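Local coordinates for protein serine proteinase inhibitor 1 (Myxoma virus, PDB 6BJ5) that inhibits serine endopeptidases as a poxvirus member of the serpin family and is important in the virulence of myxoma virus, at residues R76-D81 / T100-V105; D133-R138 / K292-S297; S45-A50 / R57-P62. One frame throughout, in Å; residues are numbered along the deposited sequence.

Interaction 1: R76-D81 / T100-V105; sequences RELFVD and TSVQRV
L78 and Q103 share the straightest backbone bond between the edge strand 103-105 and its parallel neighbour 76-81: Q103 N gives its hydrogen to L78 O over 3.0 Å at an N-H...O angle of 178°. The ladder weakens from there. The V80 N to Q103 O and V105 N to V80 O bonds are both bent and weak, and CA-H...O contacts supplement them, with R104 CA 3.2 Å from V80 O. The axes of the two short strand pieces lie 39° apart, and three bridges pair them.

At the start of both segments T100 OG1, held opposite its backbone N by a chi1 of -168°, donates to E77 OE1 at 2.8 Å, meeting the carboxylate on its syn side. OE1 also bonds Y119 OH and OE2 forms a salt bridge with K123, so this buried carboxylate has three partners that probably favour its charged form. Q103 NE2 folds back on its own segment to S101 O.

Apolar packing lines both faces of the sheet. On one, the F79 ring meets the aliphatic start of Q103 obliquely, CD1 lying 3.6 Å from CB, while I116 of helix 112-120 also touches the F79 side chain. On the other, the V80 and V102 side chains cross, CG2 of V80 3.7 Å from CG1 of V102, and L78 CD2 lies alongside V102 CG2 at 4.1 Å. Strand 73-81, helix 88-98 and strand 103-105 form a beta-alpha-beta unit, which ends the large central sheet (sheet A) of the serpin fold.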
ATOM      1  N   ARG A  76     -10.548   4.350  -9.055  1.00 25.72           N
ATOM      2  CA  ARG A  76     -10.854   2.992  -9.502  1.00 33.39           C
ATOM      3  C   ARG A  76     -11.419   3.022 -10.914  1.00 35.43           C
ATOM      4  O   ARG A  76     -12.453   3.651 -11.163  1.00 28.67           O
ATOM      5  CB  ARG A  76     -11.830   2.306  -8.551  1.00 27.47           C
ATOM      6  CG  ARG A  76     -11.238   2.056  -7.196  1.00 36.96           C
ATOM      7  CD  ARG A  76     -12.273   2.295  -6.124  1.00 45.68           C
ATOM      8  NE  ARG A  76     -12.246   1.174  -5.212  1.00 55.55           N
ATOM      9  CZ  ARG A  76     -13.217   0.865  -4.380  1.00 58.27           C
ATOM     10  NH1 ARG A  76     -13.091  -0.198  -3.606  1.00 71.85           N
ATOM     11  NH2 ARG A  76     -14.301   1.613  -4.346  1.00 58.69           N
ATOM     12  N   GLU A  77     -10.740   2.321 -11.824  1.00 32.59           N
ATOM     13  CA  GLU A  77     -11.107   2.265 -13.228  1.00 28.25           C
ATOM     14  C   GLU A  77     -10.963   0.819 -13.668  1.00 25.89           C
ATOM     15  O   GLU A  77     -10.154   0.067 -13.110  1.00 21.01           O
ATOM     16  CB  GLU A  77     -10.211   3.162 -14.119  1.00 28.25           C
ATOM     17  CG  GLU A  77     -10.157   4.630 -13.722  1.00 32.58           C
ATOM     18  CD  GLU A  77     -11.504   5.333 -13.767  1.00 42.67           C
ATOM     19  OE1 GLU A  77     -12.268   5.160 -14.741  1.00 43.72           O
ATOM     20  OE2 GLU A  77     -11.814   6.051 -12.798  1.00 48.94           O
ATOM     21  N   LEU A  78     -11.771   0.436 -14.657  1.00 23.17           N
ATOM     22  CA  LEU A  78     -11.700  -0.872 -15.287  1.00 19.97           C
ATOM     23  C   LEU A  78     -11.615  -0.672 -16.798  1.00 22.79           C
ATOM     24  O   LEU A  78     -12.422   0.057 -17.383  1.00 21.76           O
ATOM     25  CB  LEU A  78     -12.917  -1.730 -14.904  1.00 21.55           C
ATOM     26  CG  LEU A  78     -13.050  -3.098 -15.581  1.00 28.10           C
ATOM     27  CD1 LEU A  78     -11.856  -4.006 -15.275  1.00 29.05           C
ATOM     28  CD2 LEU A  78     -14.361  -3.769 -15.198  1.00 20.86           C
ATOM     29  N   PHE A  79     -10.642  -1.310 -17.428  1.00 29.52           N
ATOM     30  CA  PHE A  79     -10.431  -1.194 -18.867  1.00 29.57           C
ATOM     31  C   PHE A  79     -10.677  -2.569 -19.464  1.00 31.16           C
ATOM     32  O   PHE A  79      -9.855  -3.479 -19.298  1.00 33.51           O
ATOM     33  CB  PHE A  79      -9.011  -0.716 -19.165  1.00 38.91           C
ATOM     34  CG  PHE A  79      -8.702   0.612 -18.572  1.00 46.81           C
ATOM     35  CD1 PHE A  79      -8.992   1.775 -19.255  1.00 38.32           C
ATOM     36  CD2 PHE A  79      -8.177   0.699 -17.288  1.00 47.10           C
ATOM     37  CE1 PHE A  79      -8.734   3.004 -18.683  1.00 41.61           C
ATOM     38  CE2 PHE A  79      -7.918   1.923 -16.713  1.00 42.11           C
ATOM     39  CZ  PHE A  79      -8.200   3.078 -17.410  1.00 44.37           C
ATOM     40  N   VAL A  80     -11.797  -2.737 -20.149  1.00 28.26           N
ATOM     41  CA  VAL A  80     -12.117  -4.014 -20.762  1.00 38.28           C
ATOM     42  C   VAL A  80     -11.971  -3.869 -22.261  1.00 32.69           C
ATOM     43  O   VAL A  80     -12.404  -2.867 -22.842  1.00 29.29           O
ATOM     44  CB  VAL A  80     -13.525  -4.494 -20.387  1.00 38.49           C
ATOM     45  CG1 VAL A  80     -13.802  -5.831 -21.056  1.00 31.63           C
ATOM     46  CG2 VAL A  80     -13.601  -4.622 -18.892  1.00 41.13           C
ATOM     47  N   ASP A  81     -11.374  -4.881 -22.881  1.00 31.04           N
ATOM     48  CA  ASP A  81     -11.173  -4.852 -24.315  1.00 30.46           C
ATOM     49  C   ASP A  81     -12.513  -4.785 -25.038  1.00 33.40           C
ATOM     50  O   ASP A  81     -13.517  -5.324 -24.566  1.00 38.26           O
ATOM     51  CB  ASP A  81     -10.389  -6.069 -24.767  1.00 26.92           C
ATOM     52  CG  ASP A  81      -9.975  -5.960 -26.212  1.00 35.81           C
ATOM     53  OD1 ASP A  81      -8.991  -5.251 -26.505  1.00 39.37           O
ATOM     54  OD2 ASP A  81     -10.673  -6.539 -27.065  1.00 46.85           O
ATOM     55  N   THR A 100     -18.049   5.803 -12.211  1.00 39.63           N
ATOM     56  CA  THR A 100     -17.173   5.761 -13.373  1.00 46.35           C
ATOM     57  C   THR A 100     -17.628   4.616 -14.267  1.00 49.98           C
ATOM     58  O   THR A 100     -18.214   3.639 -13.795  1.00 51.93           O
ATOM     59  CB  THR A 100     -15.697   5.593 -12.969  1.00 42.51           C
ATOM     60  OG1 THR A 100     -14.860   5.846 -14.099  1.00 46.22           O
ATOM     61  CG2 THR A 100     -15.419   4.180 -12.484  1.00 48.08           C
ATOM     62  N   SER A 101     -17.370   4.755 -15.564  1.00 47.29           N
ATOM     63  CA  SER A 101     -17.830   3.792 -16.551  1.00 47.06           C
ATOM     64  C   SER A 101     -16.676   2.944 -17.045  1.00 38.69           C
ATOM     65  O   SER A 101     -15.539   3.420 -17.151  1.00 42.03           O
ATOM     66  CB  SER A 101     -18.514   4.469 -17.739  1.00 51.58           C
ATOM     67  OG  SER A 101     -19.812   4.912 -17.374  1.00 53.66           O
ATOM     68  N   VAL A 102     -16.981   1.673 -17.315  1.00 30.60           N
ATOM     69  CA  VAL A 102     -16.000   0.793 -17.916  1.00 28.45           C
ATOM     70  C   VAL A 102     -15.498   1.423 -19.203  1.00 37.30           C
ATOM     71  O   VAL A 102     -16.281   1.929 -20.017  1.00 40.23           O
ATOM     72  CB  VAL A 102     -16.626  -0.585 -18.172  1.00 30.65           C
ATOM     73  CG1 VAL A 102     -15.612  -1.503 -18.853  1.00 40.22           C
ATOM     74  CG2 VAL A 102     -17.115  -1.177 -16.870  1.00 27.50           C
ATOM     75  N   GLN A 103     -14.185   1.402 -19.385  1.00 24.93           N
ATOM     76  CA  GLN A 103     -13.545   2.024 -20.539  1.00 38.60           C
ATOM     77  C   GLN A 103     -13.204   0.928 -21.538  1.00 46.61           C
ATOM     78  O   GLN A 103     -12.337   0.090 -21.273  1.00 53.78           O
ATOM     79  CB  GLN A 103     -12.286   2.784 -20.127  1.00 32.55           C
ATOM     80  CG  GLN A 103     -12.543   3.870 -19.113  1.00 38.21           C
ATOM     81  CD  GLN A 103     -13.440   4.957 -19.660  1.00 48.40           C
ATOM     82  OE1 GLN A 103     -13.186   5.496 -20.741  1.00 59.77           O
ATOM     83  NE2 GLN A 103     -14.493   5.293 -18.914  1.00 38.41           N
ATOM     84  N   ARG A 104     -13.867   0.938 -22.691  1.00 55.80           N
ATOM     85  CA  ARG A 104     -13.564  -0.052 -23.714  1.00 52.27           C
ATOM     86  C   ARG A 104     -12.288   0.394 -24.411  1.00 42.99           C
ATOM     87  O   ARG A 104     -12.092   1.583 -24.681  1.00 42.80           O
ATOM     88  CB  ARG A 104     -14.704  -0.205 -24.724  1.00 45.44           C
ATOM     89  CG  ARG A 104     -16.124  -0.270 -24.140  1.00 40.71           C
ATOM     90  CD  ARG A 104     -16.407  -1.349 -23.120  1.00 35.13           C
ATOM     91  NE  ARG A 104     -16.017  -2.688 -23.518  1.00 37.70           N
ATOM     92  CZ  ARG A 104     -16.864  -3.702 -23.650  1.00 36.47           C
ATOM     93  NH1 ARG A 104     -16.394  -4.890 -23.996  1.00 31.90           N
ATOM     94  NH2 ARG A 104     -18.168  -3.532 -23.444  1.00 32.60           N
ATOM     95  N   VAL A 105     -11.409  -0.565 -24.681  1.00 38.60           N
ATOM     96  CA  VAL A 105     -10.020  -0.302 -25.034  1.00 34.46           C
ATOM     97  C   VAL A 105      -9.601  -1.441 -25.957  1.00 41.90           C
ATOM     98  O   VAL A 105     -10.262  -2.478 -26.019  1.00 49.25           O
ATOM     99  CB  VAL A 105      -9.158  -0.234 -23.737  1.00 41.92           C
ATOM    100  CG1 VAL A 105      -8.783  -1.603 -23.289  1.00 48.53           C
ATOM    101  CG2 VAL A 105      -7.936   0.639 -23.863  1.00 43.34           C
TER

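Interaction 2: D133-R138 / K292-S297; sequences DASLDR and KVLQTS
L294 and S135 meet where the loop that follows helix 112-120 passes strand 293-302. L294 and K292 share the contact on the strand side, the leucine by its CD1 methyl. The leucine CB leaves the strand toward the loop, and a chi1 of -58° sets CG opposite the carbonyl carbon. CG lies 4.2 Å from S135 OG. The CD1 branch goes further and settles against S135, with CB and OG both 3.8 Å from CD1, and against A134, whose CB is 4.0 Å and whose O is 3.9 Å from CD1. No hydrogen bond joins the two segments; the contact is made by van der Waals packing of the L294 methyl and the K292 chain. S135 OG makes a weak bond to T315 O, and the serine side chain also touches A313 of strand 305-314.

K292 runs alongside, two residues earlier on the same face. Its chain also reaches toward the loop, but NZ stops 3.9 Å from A134 O. The carboxylate of D137 is farther off, OD1 lying 5.5 Å from NZ, so any attraction would be long-range; D137 OD2 is hydrogen-bonded to D139 N, within its own loop. D258 touches L294 from strand 243-258, and the backbone of L294 pairs with A313. The arrangement is that of the serpin segment linking helix F to the third strand of sheet A, which crosses the face of that sheet.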
ATOM      1  N   ASP A 133       3.910  -1.058 -17.930  1.00 88.53           N
ATOM      2  CA  ASP A 133       4.203  -1.977 -19.025  1.00 94.95           C
ATOM      3  C   ASP A 133       4.596  -3.345 -18.517  1.00 86.61           C
ATOM      4  O   ASP A 133       4.506  -4.325 -19.264  1.00 87.16           O
ATOM      5  CB  ASP A 133       5.321  -1.468 -19.931  1.00108.12           C
ATOM      6  CG  ASP A 133       5.353  -2.208 -21.263  1.00116.34           C
ATOM      7  OD1 ASP A 133       4.375  -2.135 -22.036  1.00120.02           O
ATOM      8  OD2 ASP A 133       6.357  -2.892 -21.535  1.00115.87           O
ATOM      9  N   ALA A 134       5.049  -3.416 -17.270  1.00 77.22           N
ATOM     10  CA  ALA A 134       5.166  -4.692 -16.585  1.00 70.65           C
ATOM     11  C   ALA A 134       3.884  -5.520 -16.676  1.00 67.68           C
ATOM     12  O   ALA A 134       3.944  -6.754 -16.685  1.00 72.01           O
ATOM     13  CB  ALA A 134       5.554  -4.459 -15.127  1.00 64.19           C
ATOM     14  N   SER A 135       2.719  -4.868 -16.767  1.00 60.24           N
ATOM     15  CA  SER A 135       1.447  -5.548 -16.571  1.00 52.10           C
ATOM     16  C   SER A 135       0.574  -5.693 -17.815  1.00 53.41           C
ATOM     17  O   SER A 135      -0.389  -6.465 -17.776  1.00 49.17           O
ATOM     18  CB  SER A 135       0.649  -4.773 -15.505  1.00 42.71           C
ATOM     19  OG  SER A 135      -0.343  -5.557 -14.881  1.00 56.06           O
ATOM     20  N   LEU A 136       0.909  -5.060 -18.935  1.00 56.96           N
ATOM     21  CA  LEU A 136       0.107  -5.187 -20.152  1.00 47.40           C
ATOM     22  C   LEU A 136       0.785  -6.128 -21.128  1.00 48.95           C
ATOM     23  O   LEU A 136       1.868  -5.837 -21.642  1.00 53.29           O
ATOM     24  CB  LEU A 136      -0.192  -3.850 -20.810  1.00 34.96           C
ATOM     25  CG  LEU A 136      -1.189  -3.104 -19.931  1.00 43.37           C
ATOM     26  CD1 LEU A 136      -1.453  -1.697 -20.443  1.00 48.89           C
ATOM     27  CD2 LEU A 136      -2.468  -3.904 -19.761  1.00 39.59           C
ATOM     28  N   ASP A 137       0.197  -7.290 -21.273  1.00 51.56           N
ATOM     29  CA  ASP A 137       0.528  -8.283 -22.275  1.00 55.84           C
ATOM     30  C   ASP A 137      -0.242  -7.912 -23.558  1.00 61.08           C
ATOM     31  O   ASP A 137      -0.866  -6.852 -23.636  1.00 63.46           O
ATOM     32  CB  ASP A 137       0.227  -9.643 -21.629  1.00 65.21           C
ATOM     33  CG  ASP A 137       0.054 -10.746 -22.603  1.00 82.65           C
ATOM     34  OD1 ASP A 137       1.069 -11.283 -23.085  1.00 97.21           O
ATOM     35  OD2 ASP A 137      -1.110 -11.103 -22.858  1.00 84.67           O
ATOM     36  N   ARG A 138      -0.217  -8.750 -24.589  1.00 69.65           N
ATOM     37  CA  ARG A 138      -1.054  -8.528 -25.765  1.00 70.71           C
ATOM     38  C   ARG A 138      -2.327  -9.363 -25.771  1.00 64.73           C
ATOM     39  O   ARG A 138      -3.232  -9.087 -26.549  1.00 46.44           O
ATOM     40  CB  ARG A 138      -0.258  -8.813 -27.042  1.00 79.30           C
ATOM     41  CG  ARG A 138       0.143  -7.562 -27.803  1.00 89.52           C
ATOM     42  CD  ARG A 138       0.884  -7.893 -29.086  1.00 99.25           C
ATOM     43  NE  ARG A 138       0.672  -6.872 -30.106  1.00105.63           N
ATOM     44  CZ  ARG A 138       1.374  -5.749 -30.180  1.00106.67           C
ATOM     45  NH1 ARG A 138       1.118  -4.863 -31.133  1.00102.89           N
ATOM     46  NH2 ARG A 138       2.328  -5.516 -29.291  1.00110.18           N
ATOM     47  N   LYS A 292      -2.261 -11.561 -13.588  1.00 35.50           N
ATOM     48  CA  LYS A 292      -1.247 -10.867 -12.805  1.00 32.78           C
ATOM     49  C   LYS A 292      -1.920  -9.854 -11.898  1.00 30.72           C
ATOM     50  O   LYS A 292      -2.896  -9.210 -12.291  1.00 26.63           O
ATOM     51  CB  LYS A 292      -0.177 -10.166 -13.670  1.00 35.84           C
ATOM     52  CG  LYS A 292       0.467 -11.008 -14.763  1.00 40.61           C
ATOM     53  CD  LYS A 292       1.357 -10.159 -15.680  1.00 58.40           C
ATOM     54  CE  LYS A 292       1.320 -10.646 -17.133  1.00 62.50           C
ATOM     55  NZ  LYS A 292       2.492 -10.181 -17.938  1.00 58.47           N
ATOM     56  N   VAL A 293      -1.379  -9.705 -10.691  1.00 27.22           N
ATOM     57  CA  VAL A 293      -1.722  -8.605  -9.805  1.00 26.36           C
ATOM     58  C   VAL A 293      -0.418  -7.921  -9.440  1.00 33.19           C
ATOM     59  O   VAL A 293       0.454  -8.527  -8.799  1.00 27.00           O
ATOM     60  CB  VAL A 293      -2.465  -9.051  -8.539  1.00 28.85           C
ATOM     61  CG1 VAL A 293      -2.849  -7.808  -7.716  1.00 21.60           C
ATOM     62  CG2 VAL A 293      -3.700  -9.866  -8.892  1.00 21.48           C
ATOM     63  N   LEU A 294      -0.267  -6.675  -9.883  1.00 37.11           N
ATOM     64  CA  LEU A 294       0.946  -5.905  -9.664  1.00 30.50           C
ATOM     65  C   LEU A 294       0.625  -4.593  -8.974  1.00 23.71           C
ATOM     66  O   LEU A 294      -0.394  -3.946  -9.273  1.00 23.26           O
ATOM     67  CB  LEU A 294       1.674  -5.632 -10.977  1.00 32.25           C
ATOM     68  CG  LEU A 294       2.057  -6.898 -11.739  1.00 44.23           C
ATOM     69  CD1 LEU A 294       2.822  -6.541 -13.008  1.00 44.66           C
ATOM     70  CD2 LEU A 294       2.848  -7.856 -10.852  1.00 50.07           C
ATOM     71  N   GLN A 295       1.486  -4.234  -8.026  1.00 14.69           N
ATOM     72  CA  GLN A 295       1.397  -2.967  -7.314  1.00 22.87           C
ATOM     73  C   GLN A 295       2.746  -2.257  -7.353  1.00 27.24           C
ATOM     74  O   GLN A 295       3.778  -2.827  -6.973  1.00 22.17           O
ATOM     75  CB  GLN A 295       0.951  -3.182  -5.861  1.00 21.30           C
ATOM     76  CG  GLN A 295       0.307  -1.961  -5.249  1.00 25.05           C
ATOM     77  CD  GLN A 295       0.075  -2.090  -3.765  1.00 32.51           C
ATOM     78  OE1 GLN A 295       1.003  -1.993  -2.951  1.00 33.50           O
ATOM     79  NE2 GLN A 295      -1.176  -2.354  -3.401  1.00 18.18           N
ATOM     80  N   THR A 296       2.741  -1.011  -7.793  1.00 29.52           N
ATOM     81  CA  THR A 296       3.913  -0.170  -7.659  1.00 24.51           C
ATOM     82  C   THR A 296       3.560   0.956  -6.697  1.00 21.71           C
ATOM     83  O   THR A 296       2.530   1.632  -6.856  1.00 19.66           O
ATOM     84  CB  THR A 296       4.386   0.371  -9.006  1.00 26.12           C
ATOM     85  OG1 THR A 296       3.417   1.282  -9.511  1.00 39.09           O
ATOM     86  CG2 THR A 296       4.544  -0.742  -9.999  1.00 27.41           C
ATOM     87  N   SER A 297       4.393   1.118  -5.681  1.00 23.12           N
ATOM     88  CA  SER A 297       4.170   2.096  -4.631  1.00 32.45           C
ATOM     89  C   SER A 297       5.427   2.933  -4.456  1.00 26.54           C
ATOM     90  O   SER A 297       6.538   2.502  -4.771  1.00 19.92           O
ATOM     91  CB  SER A 297       3.798   1.427  -3.294  1.00 29.77           C
ATOM     92  OG  SER A 297       2.645   0.609  -3.418  1.00 27.48           O
TER

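Interaction 3: S45-A50 / R57-P62; sequences SVLRIA and REIDVP
S45 OG donates to P62 O at 3.1 Å, and the oxygen receives it in its carbonyl plane at a C=O...O angle of 155°. A chi1 of -179° points the hydroxyl away from the serine's own backbone N and out to the segment beyond helix 53-58. The same CB packs on V61, with CG1 3.7 Å away, so one serine meets two successive residues.

One turn later R48 reaches across to the segment 57-62. Its chain is extended from CG to NE, and NH1 approaches I59 O at 3.0 Å, but the N-H...O angle of 123° makes this bond weak. I59 O lies obliquely to the guanidinium, whereas V61 O sits over one of its faces, 4.0 Å from NE. At the far end, NH2 forms a long, weak ion pair with E63. I59, whose carbonyl faces R48, is the centre of an inverse gamma turn.

The isoleucine side chain packs against the start of the arginine chain. Its CG2 reaches R48 CB at 4.0 Å, and its CD1 meets L47 CD2 at 4.2 Å, the two side chains crossing at about a right angle. The connection after helix 53-58 runs back along helix 37-49, with P62 beside S45 and I59 beside R48, and L44 of that helix touches both I59 and V61. The helix in turn packs through V46 on F94 of helix 88-98, and through V46 and L47 on L144 of strand 142-153.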
ATOM      1  N   SER A  45     -11.933  -5.361  -4.246  1.00 19.43           N
ATOM      2  CA  SER A  45     -13.340  -5.059  -4.009  1.00 23.26           C
ATOM      3  C   SER A  45     -14.079  -4.802  -5.320  1.00 32.80           C
ATOM      4  O   SER A  45     -15.213  -5.263  -5.507  1.00 32.99           O
ATOM      5  CB  SER A  45     -13.436  -3.861  -3.063  1.00 31.55           C
ATOM      6  OG  SER A  45     -14.767  -3.513  -2.751  1.00 35.21           O
ATOM      7  N   VAL A  46     -13.432  -4.101  -6.255  1.00 37.00           N
ATOM      8  CA  VAL A  46     -13.986  -3.934  -7.599  1.00 17.91           C
ATOM      9  C   VAL A  46     -14.045  -5.275  -8.315  1.00 20.93           C
ATOM     10  O   VAL A  46     -15.087  -5.655  -8.861  1.00 26.51           O
ATOM     11  CB  VAL A  46     -13.153  -2.912  -8.392  1.00 27.96           C
ATOM     12  CG1 VAL A  46     -13.610  -2.862  -9.841  1.00 21.46           C
ATOM     13  CG2 VAL A  46     -13.255  -1.531  -7.744  1.00 15.90           C
ATOM     14  N   LEU A  47     -12.929  -6.028  -8.308  1.00 30.57           N
ATOM     15  CA  LEU A  47     -12.875  -7.344  -8.954  1.00 29.10           C
ATOM     16  C   LEU A  47     -14.011  -8.239  -8.502  1.00 35.84           C
ATOM     17  O   LEU A  47     -14.419  -9.151  -9.227  1.00 44.44           O
ATOM     18  CB  LEU A  47     -11.551  -8.034  -8.627  1.00 25.20           C
ATOM     19  CG  LEU A  47     -11.285  -9.389  -9.284  1.00 24.68           C
ATOM     20  CD1 LEU A  47     -11.194  -9.236 -10.778  1.00 26.82           C
ATOM     21  CD2 LEU A  47     -10.011 -10.017  -8.775  1.00 24.87           C
ATOM     22  N   ARG A  48     -14.536  -7.971  -7.325  1.00 38.32           N
ATOM     23  CA  ARG A  48     -15.545  -8.805  -6.709  1.00 42.69           C
ATOM     24  C   ARG A  48     -16.914  -8.566  -7.344  1.00 40.97           C
ATOM     25  O   ARG A  48     -17.728  -9.490  -7.435  1.00 28.96           O
ATOM     26  CB  ARG A  48     -15.486  -8.522  -5.210  1.00 36.99           C
ATOM     27  CG  ARG A  48     -16.389  -9.264  -4.358  1.00 30.93           C
ATOM     28  CD  ARG A  48     -16.094  -8.915  -2.912  1.00 24.02           C
ATOM     29  NE  ARG A  48     -17.268  -9.257  -2.133  1.00 38.60           N
ATOM     30  CZ  ARG A  48     -17.562 -10.492  -1.751  1.00 37.48           C
ATOM     31  NH1 ARG A  48     -16.745 -11.509  -2.062  1.00 25.63           N
ATOM     32  NH2 ARG A  48     -18.684 -10.701  -1.076  1.00 29.81           N
ATOM     33  N   ILE A  49     -17.169  -7.350  -7.828  1.00 39.97           N
ATOM     34  CA  ILE A  49     -18.415  -7.045  -8.511  1.00 31.38           C
ATOM     35  C   ILE A  49     -18.533  -7.846  -9.796  1.00 31.07           C
ATOM     36  O   ILE A  49     -19.636  -8.067 -10.289  1.00 37.49           O
ATOM     37  CB  ILE A  49     -18.479  -5.526  -8.793  1.00 41.87           C
ATOM     38  CG1 ILE A  49     -18.410  -4.735  -7.484  1.00 42.89           C
ATOM     39  CG2 ILE A  49     -19.731  -5.150  -9.559  1.00 30.26           C
ATOM     40  CD1 ILE A  49     -19.561  -5.023  -6.560  1.00 40.29           C
ATOM     41  N   ALA A  50     -17.420  -8.332 -10.329  1.00 27.87           N
ATOM     42  CA  ALA A  50     -17.440  -9.140 -11.535  1.00 32.47           C
ATOM     43  C   ALA A  50     -17.496 -10.641 -11.265  1.00 31.58           C
ATOM     44  O   ALA A  50     -17.788 -11.412 -12.189  1.00 31.60           O
ATOM     45  CB  ALA A  50     -16.202  -8.829 -12.388  1.00 22.19           C
ATOM     46  N   ARG A  57     -16.393 -15.736  -3.485  1.00 37.69           N
ATOM     47  CA  ARG A  57     -16.267 -16.037  -2.069  1.00 35.70           C
ATOM     48  C   ARG A  57     -14.818 -15.942  -1.615  1.00 32.51           C
ATOM     49  O   ARG A  57     -14.547 -15.450  -0.515  1.00 40.53           O
ATOM     50  CB  ARG A  57     -16.826 -17.425  -1.771  1.00 37.26           C
ATOM     51  CG  ARG A  57     -16.791 -17.791  -0.308  1.00 38.94           C
ATOM     52  CD  ARG A  57     -16.985 -19.278  -0.120  1.00 34.47           C
ATOM     53  NE  ARG A  57     -15.842 -20.061  -0.583  1.00 28.72           N
ATOM     54  CZ  ARG A  57     -14.799 -20.360   0.187  1.00 32.60           C
ATOM     55  NH1 ARG A  57     -14.767 -19.919   1.452  1.00 25.55           N
ATOM     56  NH2 ARG A  57     -13.788 -21.088  -0.302  1.00 23.50           N
ATOM     57  N   GLU A  58     -13.873 -16.416  -2.442  1.00 30.03           N
ATOM     58  CA  GLU A  58     -12.465 -16.378  -2.055  1.00 19.66           C
ATOM     59  C   GLU A  58     -11.904 -14.966  -2.070  1.00 28.28           C
ATOM     60  O   GLU A  58     -10.880 -14.714  -1.427  1.00 30.08           O
ATOM     61  CB  GLU A  58     -11.592 -17.235  -2.977  1.00 27.99           C
ATOM     62  CG  GLU A  58     -11.997 -18.679  -3.240  1.00 27.64           C
ATOM     63  CD  GLU A  58     -10.944 -19.434  -4.087  1.00 37.33           C
ATOM     64  OE1 GLU A  58     -10.350 -18.846  -5.016  1.00 36.53           O
ATOM     65  OE2 GLU A  58     -10.707 -20.631  -3.832  1.00 53.97           O
ATOM     66  N   ILE A  59     -12.544 -14.046  -2.784  1.00 31.33           N
ATOM     67  CA  ILE A  59     -12.160 -12.646  -2.741  1.00 26.88           C
ATOM     68  C   ILE A  59     -12.830 -12.048  -1.520  1.00 30.94           C
ATOM     69  O   ILE A  59     -13.789 -11.276  -1.617  1.00 32.21           O
ATOM     70  CB  ILE A  59     -12.511 -11.933  -4.056  1.00 29.00           C
ATOM     71  CG1 ILE A  59     -11.743 -12.597  -5.203  1.00 20.46           C
ATOM     72  CG2 ILE A  59     -12.192 -10.451  -3.981  1.00 31.01           C
ATOM     73  CD1 ILE A  59     -12.446 -12.524  -6.524  1.00 23.09           C
ATOM     74  N   ASP A  60     -12.324 -12.430  -0.356  1.00 37.78           N
ATOM     75  CA  ASP A  60     -12.893 -12.056   0.936  1.00 39.87           C
ATOM     76  C   ASP A  60     -12.449 -10.633   1.292  1.00 33.92           C
ATOM     77  O   ASP A  60     -11.347 -10.420   1.793  1.00 30.96           O
ATOM     78  CB  ASP A  60     -12.477 -13.079   1.986  1.00 48.14           C
ATOM     79  CG  ASP A  60     -13.451 -13.152   3.137  1.00 63.06           C
ATOM     80  OD1 ASP A  60     -13.954 -12.090   3.559  1.00 67.77           O
ATOM     81  OD2 ASP A  60     -13.739 -14.282   3.597  1.00 68.98           O
ATOM     82  N   VAL A  61     -13.311  -9.653   1.041  1.00 32.98           N
ATOM     83  CA  VAL A  61     -12.946  -8.236   1.074  1.00 40.69           C
ATOM     84  C   VAL A  61     -14.179  -7.414   1.434  1.00 37.71           C
ATOM     85  O   VAL A  61     -15.297  -7.833   1.104  1.00 44.46           O
ATOM     86  CB  VAL A  61     -12.335  -7.818  -0.280  1.00 42.96           C
ATOM     87  CG1 VAL A  61     -12.437  -6.334  -0.523  1.00 54.78           C
ATOM     88  CG2 VAL A  61     -10.873  -8.205  -0.315  1.00 24.63           C
ATOM     89  N   PRO A  62     -14.041  -6.289   2.145  1.00 35.69           N
ATOM     90  CA  PRO A  62     -15.195  -5.390   2.363  1.00 42.18           C
ATOM     91  C   PRO A  62     -15.862  -5.000   1.040  1.00 51.58           C
ATOM     92  O   PRO A  62     -15.196  -4.610   0.077  1.00 52.46           O
ATOM     93  CB  PRO A  62     -14.568  -4.169   3.053  1.00 34.97           C
ATOM     94  CG  PRO A  62     -13.296  -4.714   3.728  1.00 27.65           C
ATOM     95  CD  PRO A  62     -12.820  -5.853   2.859  1.00 26.27           C
TER

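Overall arrangement
Interactions 1 and 2 both reach the large central sheet, the first at one edge, where strand 103-105 is outermost, and the second on strand 293-302; their centres are 16 Å apart and their nearest atoms about 7 Å. Interaction 3 lies on a helical layer beside the sheet and touches interaction 1 directly: R76 NH1 packs 3.7 Å from S45 CB, and R76 NE lies 3.8 Å from V46 CG2. Interactions 2 and 3 approach no closer than about 6 Å. Strand 305-314 lies between 142-153 and 293-302, consistent with a reactive-centre loop inserted as an extra strand, as in cleaved serpins. The side chain of L294 is about 13 Å from an N-acetylglucosamine of the glycan next to N28.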